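PDB 4XVH: carbohydrate esterase family 2 (CE2) from Chaetomium olivicolor, which probably removes acetyl groups from xylan or related plant polysaccharides, joining a beta-sandwich (jelly-roll) domain to an SGNH-type hydrolase domain. Local coordinates for residues R7-W17 with L184-D192; H290-G298 with T311-A322. One frame throughout, in Å; residues are numbered along the deposited sequence.

Starting from the N terminus, residues 7-17 run through the early part of the jelly-roll domain into its edge strand 14-15. The chain then passes through most of both beta sheets of that domain and the first strands of the parallel sheet before contact 1 closes a loop of 166 residues with 184-192. Contact 1 therefore ties the N-terminal domain to the hydrolase domain. Contact 2 opens only later and spans just 12 residues, joining the last parallel strand, 289-292, to the C-terminal helix 309-327. The two follow in series, neither nesting nor crossing; the centres of contact 1 and contact 2 are about 28 Å apart. They lie on opposite sides of the chain's centre and do not touch.

Contact 1 of 2, residues R7-W17 with L184-D192; sequences RVNPATKELSW and LYTRYGAND
Arg-7 reaches into the turn 184-187 with its guanidinium: NH1 donates to Tyr-185 O at 2.8 Å and also to Arg-187 O, both acceptors lying near the guanidinium plane, while NH2 rests over one face of the Tyr-185 ring. Arg-7 CZ stands 4.6 Å from the Tyr-185 ring centroid, a cation-pi contact; a bend at chi3 (-71°) in the otherwise extended chain turns the group toward it. Two carbonyls and the Tyr-185 face, with a second cation-pi contact from Tyr-197, surround the buried cation. Asn-9 lies on the Tyr-188 ring, its CA 3.5 Å from the ring centroid and its amide nearly parallel to the ring (12°). Its OD1 takes the amide N of Ala-11 in an Asx turn, and ND2 makes an almost straight bond of 3.2 Å to Asp-192 OD2. Gly-189 N meets OD2 from the opposite face of the carboxylate. Pro-10 CD touches the hydroxyl end of the same ring, 3.6 Å from Tyr-188 CZ. Glu-14 comes within 4.2 Å of Asp-192 between OE1 and OD1; water 2 donates to Glu-14 OE1 and Asp-192 OD2, probably easing the like charges, and Ser-89 bonds the other Glu-14 oxygen. Ser-16 OG accepts from Ala-190 N (2.9 Å). Trp-17 closes the segment: NE1 donates to Tyr-188 O at 2.8 Å, the acceptor lying in the indole plane, and Ala-190 CB sits over its six-membered ring, a CH-pi contact 10° off the normal. These bonds and stacks make a largely buried interface between the jelly roll and the hydrolase domain. Strand 14-15 is an outermost strand of its sheet, paired with 88-97; Arg-7 and Trp-17 reach across to Val-159 on strand 155-160, an outermost parallel strand, which Tyr-185 touches from within the hydrolase domain.

Contact 2 of 2, residues H290-G298 with T311-A322; sequences HFVDWPTQG and THAAEGEVLAKA
Strand 290-292 and helix 311-322 run nearly antiparallel, at 162° between their directions, with their axes 9.9 Å apart at closest approach. Val-292 points at the helix and splits its contacts: CG1 meets Val-318 CG1 at 4.0 Å, whereas CG2, on the other branch, reaches Ala-322 CB and Leu-319 CD1. Beyond the strand, Trp-294 lies against Glu-315, whose CG is 3.5 Å from the centroid of the five-membered ring; the carboxylate is stacked almost parallel to the indole. With chi2 at 69°, the Glu-315 chain bends so that OE2 comes 2.7 Å from Asp-293 O, too close for two bare acceptors, so the acid probably carries a proton. Strand 289-292 is an outermost strand of the five-stranded parallel sheet, and the C-terminal helix packs on that sheet in the alpha/beta manner of SGNH hydrolases; Leu-254 of the neighbouring strand also touches Trp-294 and Glu-315. Trp-294 and His-312 form an offset edge-to-face pair, with the indole edge toward the imidazole face, centroids 5.8 Å apart and planes at 69°, while His-312 ND1 is bonded to Tyr-144 N. Water 7 links Trp-294 NE1 (3.0 Å) to Thr-311 O, and Thr-311 CG2 abuts Gln-297 CB.

Contact 1 of 2, residues R7-W17 with L184-D192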
loop_
_atom_site.group_PDB
_atom_site.type_symbol
_atom_site.label_atom_id
_atom_site.label_comp_id
_atom_site.label_asym_id
_atom_site.label_seq_id
_atom_site.Cartn_x
_atom_site.Cartn_y
_atom_site.Cartn_z
ATOM N N ARG A 7 5.634 2.547 -7.468
ATOM C CA ARG A 7 5.425 2.228 -8.859
ATOM C C ARG A 7 4.818 3.446 -9.560
ATOM O O ARG A 7 3.636 3.744 -9.368
ATOM C CB ARG A 7 4.523 1.000 -8.993
ATOM C CG ARG A 7 4.298 0.519 -10.432
ATOM C CD ARG A 7 3.293 -0.624 -10.463
ATOM N NE ARG A 7 3.840 -1.857 -9.896
ATOM C CZ ARG A 7 3.253 -3.041 -10.051
ATOM N NH1 ARG A 7 2.106 -3.105 -10.745
ATOM N NH2 ARG A 7 3.802 -4.156 -9.545
ATOM N N VAL A 8 5.642 4.171 -10.327
ATOM C CA VAL A 8 5.191 5.392 -11.002
ATOM C C VAL A 8 5.540 5.314 -12.477
ATOM O O VAL A 8 6.697 5.159 -12.834
ATOM C CB VAL A 8 5.806 6.655 -10.387
ATOM C CG1 VAL A 8 5.391 7.940 -11.164
ATOM C CG2 VAL A 8 5.389 6.772 -8.900
ATOM N N ASN A 9 4.524 5.393 -13.328
ATOM C CA ASN A 9 4.756 5.327 -14.769
ATOM C C ASN A 9 5.520 6.569 -15.215
ATOM O O ASN A 9 4.997 7.668 -15.136
ATOM C CB ASN A 9 3.423 5.208 -15.504
ATOM C CG ASN A 9 3.577 4.944 -16.998
ATOM O OD1 ASN A 9 4.644 5.134 -17.595
ATOM N ND2 ASN A 9 2.475 4.528 -17.613
ATOM N N PRO A 10 6.773 6.402 -15.679
ATOM C CA PRO A 10 7.522 7.599 -16.081
ATOM C C PRO A 10 6.952 8.297 -17.319
ATOM O O PRO A 10 7.324 9.439 -17.557
ATOM C CB PRO A 10 8.931 7.063 -16.357
ATOM C CG PRO A 10 8.730 5.613 -16.717
ATOM C CD PRO A 10 7.527 5.154 -15.905
ATOM N N ALA A 11 6.058 7.650 -18.068
ATOM C CA ALA A 11 5.433 8.303 -19.221
ATOM C C ALA A 11 4.325 9.272 -18.800
ATOM O O ALA A 11 3.910 10.129 -19.591
ATOM C CB ALA A 11 4.871 7.262 -20.207
ATOM N N THR A 12 3.832 9.132 -17.574
ATOM C CA THR A 12 2.762 10.000 -17.092
ATOM C C THR A 12 3.134 10.812 -15.853
ATOM O O THR A 12 2.502 11.817 -15.563
ATOM C CB THR A 12 1.540 9.189 -16.717
ATOM O OG1 THR A 12 1.894 8.362 -15.599
ATOM C CG2 THR A 12 1.079 8.321 -17.910
ATOM N N LYS A 13 4.121 10.326 -15.100
ATOM C CA LYS A 13 4.487 10.880 -13.807
ATOM C C LYS A 13 3.282 11.023 -12.867
ATOM O O LYS A 13 3.220 11.934 -12.019
ATOM C CB LYS A 13 5.200 12.220 -13.977
ATOM C CG LYS A 13 6.554 12.067 -14.680
ATOM C CD LYS A 13 7.462 13.282 -14.484
ATOM C CE LYS A 13 6.915 14.524 -15.144
ATOM N NZ LYS A 13 7.861 15.688 -14.982
ATOM N N GLU A 14 2.351 10.082 -12.999
ATOM C CA GLU A 14 1.161 10.052 -12.150
ATOM C C GLU A 14 1.429 9.343 -10.842
ATOM O O GLU A 14 1.847 8.175 -10.814
ATOM C CB GLU A 14 -0.013 9.370 -12.868
ATOM C CG GLU A 14 -1.316 9.297 -12.043
ATOM C CD GLU A 14 -2.382 8.458 -12.744
ATOM O OE1 GLU A 14 -2.033 7.677 -13.655
ATOM O OE2 GLU A 14 -3.577 8.605 -12.410
ATOM N N LEU A 15 1.203 10.061 -9.750
ATOM C CA LEU A 15 1.176 9.441 -8.434
ATOM C C LEU A 15 -0.188 8.810 -8.259
ATOM O O LEU A 15 -1.165 9.470 -7.896
ATOM C CB LEU A 15 1.466 10.463 -7.347
ATOM C CG LEU A 15 2.773 11.234 -7.555
ATOM C CD1 LEU A 15 2.928 12.155 -6.337
ATOM C CD2 LEU A 15 4.000 10.294 -7.696
ATOM N N SER A 16 -0.245 7.524 -8.560
ATOM C CA SER A 16 -1.500 6.786 -8.609
ATOM C C SER A 16 -1.633 5.844 -7.411
ATOM O O SER A 16 -2.545 5.985 -6.601
ATOM C CB SER A 16 -1.580 5.986 -9.912
ATOM O OG SER A 16 -2.752 5.203 -9.922
ATOM N N TRP A 17 -0.737 4.867 -7.286
ATOM C CA TRP A 17 -0.799 3.965 -6.134
ATOM C C TRP A 17 -0.527 4.700 -4.798
ATOM O O TRP A 17 0.142 5.737 -4.765
ATOM C CB TRP A 17 0.200 2.809 -6.338
ATOM C CG TRP A 17 -0.119 1.941 -7.516
ATOM C CD1 TRP A 17 0.598 1.845 -8.687
ATOM C CD2 TRP A 17 -1.272 1.082 -7.680
ATOM N NE1 TRP A 17 -0.024 0.956 -9.551
ATOM C CE2 TRP A 17 -1.166 0.474 -8.955
ATOM C CE3 TRP A 17 -2.381 0.775 -6.875
ATOM C CZ2 TRP A 17 -2.122 -0.437 -9.435
ATOM C CZ3 TRP A 17 -3.326 -0.136 -7.356
ATOM C CH2 TRP A 17 -3.185 -0.731 -8.617
ATOM N N LEU A 184 -4.961 -5.898 -11.492
ATOM C CA LEU A 184 -4.519 -4.545 -11.200
ATOM C C LEU A 184 -3.005 -4.507 -11.018
ATOM O O LEU A 184 -2.349 -3.543 -11.398
ATOM C CB LEU A 184 -5.231 -4.015 -9.947
ATOM C CG LEU A 184 -6.742 -3.800 -10.253
ATOM C CD1 LEU A 184 -7.539 -3.345 -9.030
ATOM C CD2 LEU A 184 -6.966 -2.864 -11.445
ATOM N N TYR A 185 -2.463 -5.564 -10.422
ATOM C CA TYR A 185 -1.013 -5.679 -10.238
ATOM C C TYR A 185 -0.208 -5.709 -11.556
ATOM O O TYR A 185 1.027 -5.542 -11.526
ATOM C CB TYR A 185 -0.693 -6.924 -9.414
ATOM C CG TYR A 185 0.740 -7.050 -8.920
ATOM C CD1 TYR A 185 1.228 -6.236 -7.886
ATOM C CD2 TYR A 185 1.587 -8.001 -9.458
ATOM C CE1 TYR A 185 2.532 -6.377 -7.423
ATOM C CE2 TYR A 185 2.866 -8.140 -9.009
ATOM C CZ TYR A 185 3.346 -7.339 -8.008
ATOM O OH TYR A 185 4.639 -7.531 -7.565
ATOM N N THR A 186 -0.875 -5.885 -12.699
ATOM C CA THR A 186 -0.146 -5.849 -13.984
ATOM C C THR A 186 -0.048 -4.441 -14.569
ATOM O O THR A 186 0.576 -4.235 -15.619
ATOM C CB THR A 186 -0.790 -6.735 -15.079
ATOM O OG1 THR A 186 -2.053 -6.186 -15.465
ATOM C CG2 THR A 186 -0.980 -8.178 -14.603
ATOM N N ARG A 187 -0.670 -3.475 -13.902
ATOM C CA ARG A 187 -0.770 -2.129 -14.465
ATOM C C ARG A 187 0.312 -1.223 -13.931
ATOM O O ARG A 187 0.706 -1.389 -12.795
ATOM C CB ARG A 187 -2.158 -1.523 -14.138
ATOM C CG ARG A 187 -3.326 -2.290 -14.751
ATOM C CD ARG A 187 -4.646 -1.669 -14.299
ATOM N NE ARG A 187 -5.772 -2.267 -15.007
ATOM C CZ ARG A 187 -7.010 -1.801 -14.926
ATOM N NH1 ARG A 187 -7.270 -0.732 -14.176
ATOM N NH2 ARG A 187 -7.981 -2.404 -15.596
ATOM N N TYR A 188 0.762 -0.244 -14.718
ATOM C CA TYR A 188 1.771 0.691 -14.224
ATOM C C TYR A 188 1.117 1.601 -13.196
ATOM O O TYR A 188 1.282 1.403 -11.996
ATOM C CB TYR A 188 2.392 1.559 -15.334
ATOM C CG TYR A 188 3.886 1.771 -15.084
ATOM C CD1 TYR A 188 4.831 1.562 -16.086
ATOM C CD2 TYR A 188 4.347 1.995 -13.780
ATOM C CE1 TYR A 188 6.194 1.720 -15.831
ATOM C CE2 TYR A 188 5.694 2.134 -13.508
ATOM C CZ TYR A 188 6.611 2.005 -14.536
ATOM O OH TYR A 188 7.943 2.132 -14.216
ATOM N N GLY A 189 0.379 2.609 -13.667
ATOM C CA GLY A 189 -0.483 3.366 -12.777
ATOM C C GLY A 189 -1.786 2.609 -12.666
ATOM O O GLY A 189 -2.105 1.808 -13.556
ATOM N N ALA A 190 -2.548 2.866 -11.603
ATOM C CA ALA A 190 -3.747 2.080 -11.327
ATOM C C ALA A 190 -4.770 2.064 -12.438
ATOM O O ALA A 190 -5.497 1.077 -12.564
ATOM C CB ALA A 190 -4.428 2.570 -10.059
ATOM N N ASN A 191 -4.869 3.138 -13.231
ATOM C CA ASN A 191 -5.862 3.148 -14.303
ATOM C C ASN A 191 -5.223 2.985 -15.670
ATOM O O ASN A 191 -5.857 3.238 -16.658
ATOM C CB ASN A 191 -6.678 4.430 -14.291
ATOM C CG ASN A 191 -7.414 4.634 -12.996
ATOM O OD1 ASN A 191 -7.298 5.685 -12.370
ATOM N ND2 ASN A 191 -8.179 3.648 -12.591
ATOM N N ASP A 192 -3.959 2.579 -15.714
ATOM C CA ASP A 192 -3.304 2.335 -16.998
ATOM C C ASP A 192 -3.745 0.975 -17.568
ATOM O O ASP A 192 -4.433 0.204 -16.900
ATOM C CB ASP A 192 -1.781 2.435 -16.844
ATOM C CG ASP A 192 -1.332 3.860 -16.487
ATOM O OD1 ASP A 192 -2.129 4.792 -16.731
ATOM O OD2 ASP A 192 -0.194 4.066 -16.001
HETATM O O HOH W 1 8.218 2.531 -11.387
HETATM O O HOH W 2 0.109 6.361 -14.654
HETATM O O HOH W 3 -3.211 5.334 -14.086
HETATM O O HOH W 4 -5.682 8.200 -14.022
HETATM O O HOH W 5 -4.858 6.897 -10.527
HETATM O O HOH W 6 -2.655 7.613 -16.425
#

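Contact 2 of 2, residues H290-G298 with T311-A322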
loop_
_atom_site.group_PDB
_atom_site.type_symbol
_atom_site.label_atom_id
_atom_site.label_comp_id
_atom_site.label_asym_id
_atom_site.label_seq_id
_atom_site.Cartn_x
_atom_site.Cartn_y
_atom_site.Cartn_z
ATOM N N HIS A 290 5.474 -17.718 3.433
ATOM C CA HIS A 290 5.403 -17.617 4.883
ATOM C C HIS A 290 4.051 -17.096 5.299
ATOM O O HIS A 290 3.596 -16.072 4.761
ATOM C CB HIS A 290 6.490 -16.669 5.406
ATOM C CG HIS A 290 7.858 -16.991 4.899
ATOM N ND1 HIS A 290 8.707 -17.855 5.559
ATOM C CD2 HIS A 290 8.519 -16.580 3.794
ATOM C CE1 HIS A 290 9.832 -17.975 4.870
ATOM N NE2 HIS A 290 9.749 -17.192 3.805
ATOM N N PHE A 291 3.434 -17.749 6.289
ATOM C CA PHE A 291 2.183 -17.225 6.862
ATOM C C PHE A 291 2.470 -16.241 7.976
ATOM O O PHE A 291 3.323 -16.483 8.839
ATOM C CB PHE A 291 1.291 -18.361 7.402
ATOM C CG PHE A 291 0.244 -17.895 8.406
ATOM C CD1 PHE A 291 -0.860 -17.175 7.993
ATOM C CD2 PHE A 291 0.375 -18.194 9.777
ATOM C CE1 PHE A 291 -1.827 -16.738 8.935
ATOM C CE2 PHE A 291 -0.589 -17.788 10.700
ATOM C CZ PHE A 291 -1.682 -17.069 10.274
ATOM N N VAL A 292 1.782 -15.107 7.957
ATOM C CA VAL A 292 1.993 -14.121 9.004
ATOM C C VAL A 292 0.615 -13.820 9.605
ATOM O O VAL A 292 -0.301 -13.381 8.908
ATOM C CB VAL A 292 2.680 -12.817 8.451
ATOM C CG1 VAL A 292 2.758 -11.742 9.555
ATOM C CG2 VAL A 292 4.067 -13.136 7.861
ATOM N N ASP A 293 0.456 -14.080 10.901
ATOM C CA ASP A 293 -0.836 -13.879 11.552
ATOM C C ASP A 293 -1.092 -12.419 11.868
ATOM O O ASP A 293 -0.170 -11.697 12.218
ATOM C CB ASP A 293 -0.910 -14.705 12.837
ATOM C CG ASP A 293 -2.263 -14.659 13.472
ATOM O OD1 ASP A 293 -3.292 -14.883 12.776
ATOM O OD2 ASP A 293 -2.297 -14.400 14.689
ATOM N N TRP A 294 -2.345 -11.994 11.721
ATOM C CA TRP A 294 -2.790 -10.698 12.190
ATOM C C TRP A 294 -4.058 -10.939 13.014
ATOM O O TRP A 294 -5.146 -11.157 12.474
ATOM C CB TRP A 294 -3.043 -9.726 11.020
ATOM C CG TRP A 294 -3.149 -8.277 11.430
ATOM C CD1 TRP A 294 -3.328 -7.789 12.696
ATOM C CD2 TRP A 294 -3.051 -7.127 10.561
ATOM N NE1 TRP A 294 -3.346 -6.395 12.670
ATOM C CE2 TRP A 294 -3.180 -5.970 11.375
ATOM C CE3 TRP A 294 -2.861 -6.969 9.175
ATOM C CZ2 TRP A 294 -3.127 -4.659 10.850
ATOM C CZ3 TRP A 294 -2.808 -5.669 8.648
ATOM C CH2 TRP A 294 -2.943 -4.532 9.497
ATOM N N PRO A 295 -3.904 -10.963 14.340
ATOM C CA PRO A 295 -5.042 -11.262 15.214
ATOM C C PRO A 295 -6.183 -10.272 14.965
ATOM O O PRO A 295 -5.942 -9.088 14.701
ATOM C CB PRO A 295 -4.468 -11.111 16.618
ATOM C CG PRO A 295 -3.003 -11.268 16.469
ATOM C CD PRO A 295 -2.645 -10.778 15.083
ATOM N N THR A 296 -7.410 -10.779 14.988
ATOM C CA THR A 296 -8.604 -9.943 14.879
ATOM C C THR A 296 -8.446 -8.749 15.798
ATOM O O THR A 296 -8.082 -8.898 16.946
ATOM C CB THR A 296 -9.876 -10.732 15.257
ATOM O OG1 THR A 296 -10.002 -11.873 14.389
ATOM C CG2 THR A 296 -11.129 -9.847 15.125
ATOM N N GLN A 297 -8.701 -7.557 15.283
ATOM C CA GLN A 297 -8.451 -6.325 16.030
ATOM C C GLN A 297 -9.436 -6.156 17.195
ATOM O O GLN A 297 -10.457 -6.853 17.259
ATOM C CB GLN A 297 -8.548 -5.135 15.063
ATOM C CG GLN A 297 -9.925 -5.032 14.382
ATOM C CD GLN A 297 -10.002 -3.859 13.383
ATOM O OE1 GLN A 297 -9.120 -2.982 13.356
ATOM N NE2 GLN A 297 -11.046 -3.854 12.558
ATOM N N GLY A 298 -9.153 -5.210 18.086
ATOM C CA GLY A 298 -10.082 -4.874 19.161
ATOM C C GLY A 298 -11.151 -3.860 18.776
ATOM O O GLY A 298 -11.372 -3.563 17.584
ATOM N N THR A 311 -3.260 -0.329 15.781
ATOM C CA THR A 311 -3.385 -1.683 15.242
ATOM C C THR A 311 -2.411 -1.904 14.087
ATOM O O THR A 311 -1.763 -2.956 13.996
ATOM C CB THR A 311 -4.847 -1.962 14.790
ATOM O OG1 THR A 311 -5.711 -1.867 15.941
ATOM C CG2 THR A 311 -4.986 -3.364 14.187
ATOM N N HIS A 312 -2.291 -0.909 13.209
ATOM C CA HIS A 312 -1.296 -1.004 12.148
ATOM C C HIS A 312 0.128 -1.082 12.730
ATOM O O HIS A 312 0.936 -1.848 12.260
ATOM C CB HIS A 312 -1.398 0.211 11.216
ATOM C CG HIS A 312 -2.426 0.070 10.139
ATOM N ND1 HIS A 312 -2.232 -0.728 9.025
ATOM C CD2 HIS A 312 -3.651 0.642 9.986
ATOM C CE1 HIS A 312 -3.280 -0.628 8.226
ATOM N NE2 HIS A 312 -4.170 0.183 8.794
ATOM N N ALA A 313 0.447 -0.261 13.723
ATOM C CA ALA A 313 1.825 -0.185 14.167
ATOM C C ALA A 313 2.217 -1.539 14.786
ATOM O O ALA A 313 3.342 -2.032 14.594
ATOM C CB ALA A 313 2.021 0.968 15.156
ATOM N N ALA A 314 1.289 -2.145 15.530
ATOM C CA ALA A 314 1.552 -3.440 16.175
ATOM C C ALA A 314 1.856 -4.541 15.139
ATOM O O ALA A 314 2.804 -5.332 15.297
ATOM C CB ALA A 314 0.376 -3.831 17.057
ATOM N N GLU A 315 1.102 -4.585 14.049
ATOM C CA GLU A 315 1.363 -5.631 13.036
ATOM C C GLU A 315 2.588 -5.269 12.194
ATOM O O GLU A 315 3.276 -6.149 11.644
ATOM C CB GLU A 315 0.143 -5.834 12.132
ATOM C CG GLU A 315 0.245 -6.990 11.128
ATOM C CD GLU A 315 0.238 -8.367 11.760
ATOM O OE1 GLU A 315 0.041 -8.478 13.002
ATOM O OE2 GLU A 315 0.434 -9.344 10.986
ATOM N N GLY A 316 2.879 -3.977 12.106
ATOM C CA GLY A 316 4.087 -3.551 11.404
ATOM C C GLY A 316 5.304 -4.187 12.055
ATOM O O GLY A 316 6.235 -4.663 11.386
ATOM N N GLU A 317 5.298 -4.210 13.379
ATOM C CA GLU A 317 6.399 -4.844 14.129
ATOM C C GLU A 317 6.436 -6.340 13.911
ATOM O O GLU A 317 7.500 -6.932 13.709
ATOM C CB GLU A 317 6.261 -4.574 15.629
ATOM C CG GLU A 317 7.131 -3.458 16.098
ATOM C CD GLU A 317 8.634 -3.728 15.845
ATOM O OE1 GLU A 317 9.207 -4.724 16.379
ATOM O OE2 GLU A 317 9.235 -2.925 15.093
ATOM N N VAL A 318 5.270 -6.970 13.979
ATOM C CA VAL A 318 5.199 -8.406 13.722
ATOM C C VAL A 318 5.752 -8.720 12.324
ATOM O O VAL A 318 6.554 -9.635 12.138
ATOM C CB VAL A 318 3.753 -8.923 13.828
ATOM C CG1 VAL A 318 3.616 -10.303 13.212
ATOM C CG2 VAL A 318 3.293 -8.915 15.302
ATOM N N LEU A 319 5.313 -7.956 11.333
ATOM C CA LEU A 319 5.702 -8.251 9.960
ATOM C C LEU A 319 7.174 -7.940 9.719
ATOM O O LEU A 319 7.883 -8.708 9.045
ATOM C CB LEU A 319 4.805 -7.474 8.990
ATOM C CG LEU A 319 5.147 -7.621 7.513
ATOM C CD1 LEU A 319 5.057 -9.099 7.078
ATOM C CD2 LEU A 319 4.225 -6.669 6.675
ATOM N N ALA A 320 7.660 -6.840 10.288
ATOM C CA ALA A 320 9.077 -6.542 10.160
ATOM C C ALA A 320 9.938 -7.707 10.681
ATOM O O ALA A 320 10.913 -8.122 10.027
ATOM C CB ALA A 320 9.423 -5.254 10.898
ATOM N N LYS A 321 9.595 -8.240 11.857
ATOM C CA LYS A 321 10.384 -9.340 12.411
ATOM C C LYS A 321 10.296 -10.606 11.533
ATOM O O LYS A 321 11.266 -11.347 11.386
ATOM C CB LYS A 321 9.925 -9.694 13.839
ATOM C CG LYS A 321 10.158 -8.616 14.909
ATOM C CD LYS A 321 9.830 -9.221 16.265
ATOM C CE LYS A 321 9.630 -8.194 17.348
ATOM N NZ LYS A 321 8.935 -8.850 18.538
ATOM N N ALA A 322 9.113 -10.873 11.004
ATOM C CA ALA A 322 8.904 -12.083 10.204
ATOM C C ALA A 322 9.703 -12.024 8.897
ATOM O O ALA A 322 10.230 -13.032 8.450
ATOM C CB ALA A 322 7.439 -12.257 9.911
HETATM O O HOH W 7 -2.459 -5.347 15.312
HETATM O O HOH W 8 -7.955 -1.055 14.995
HETATM O O HOH W 9 -6.297 -4.266 17.561
#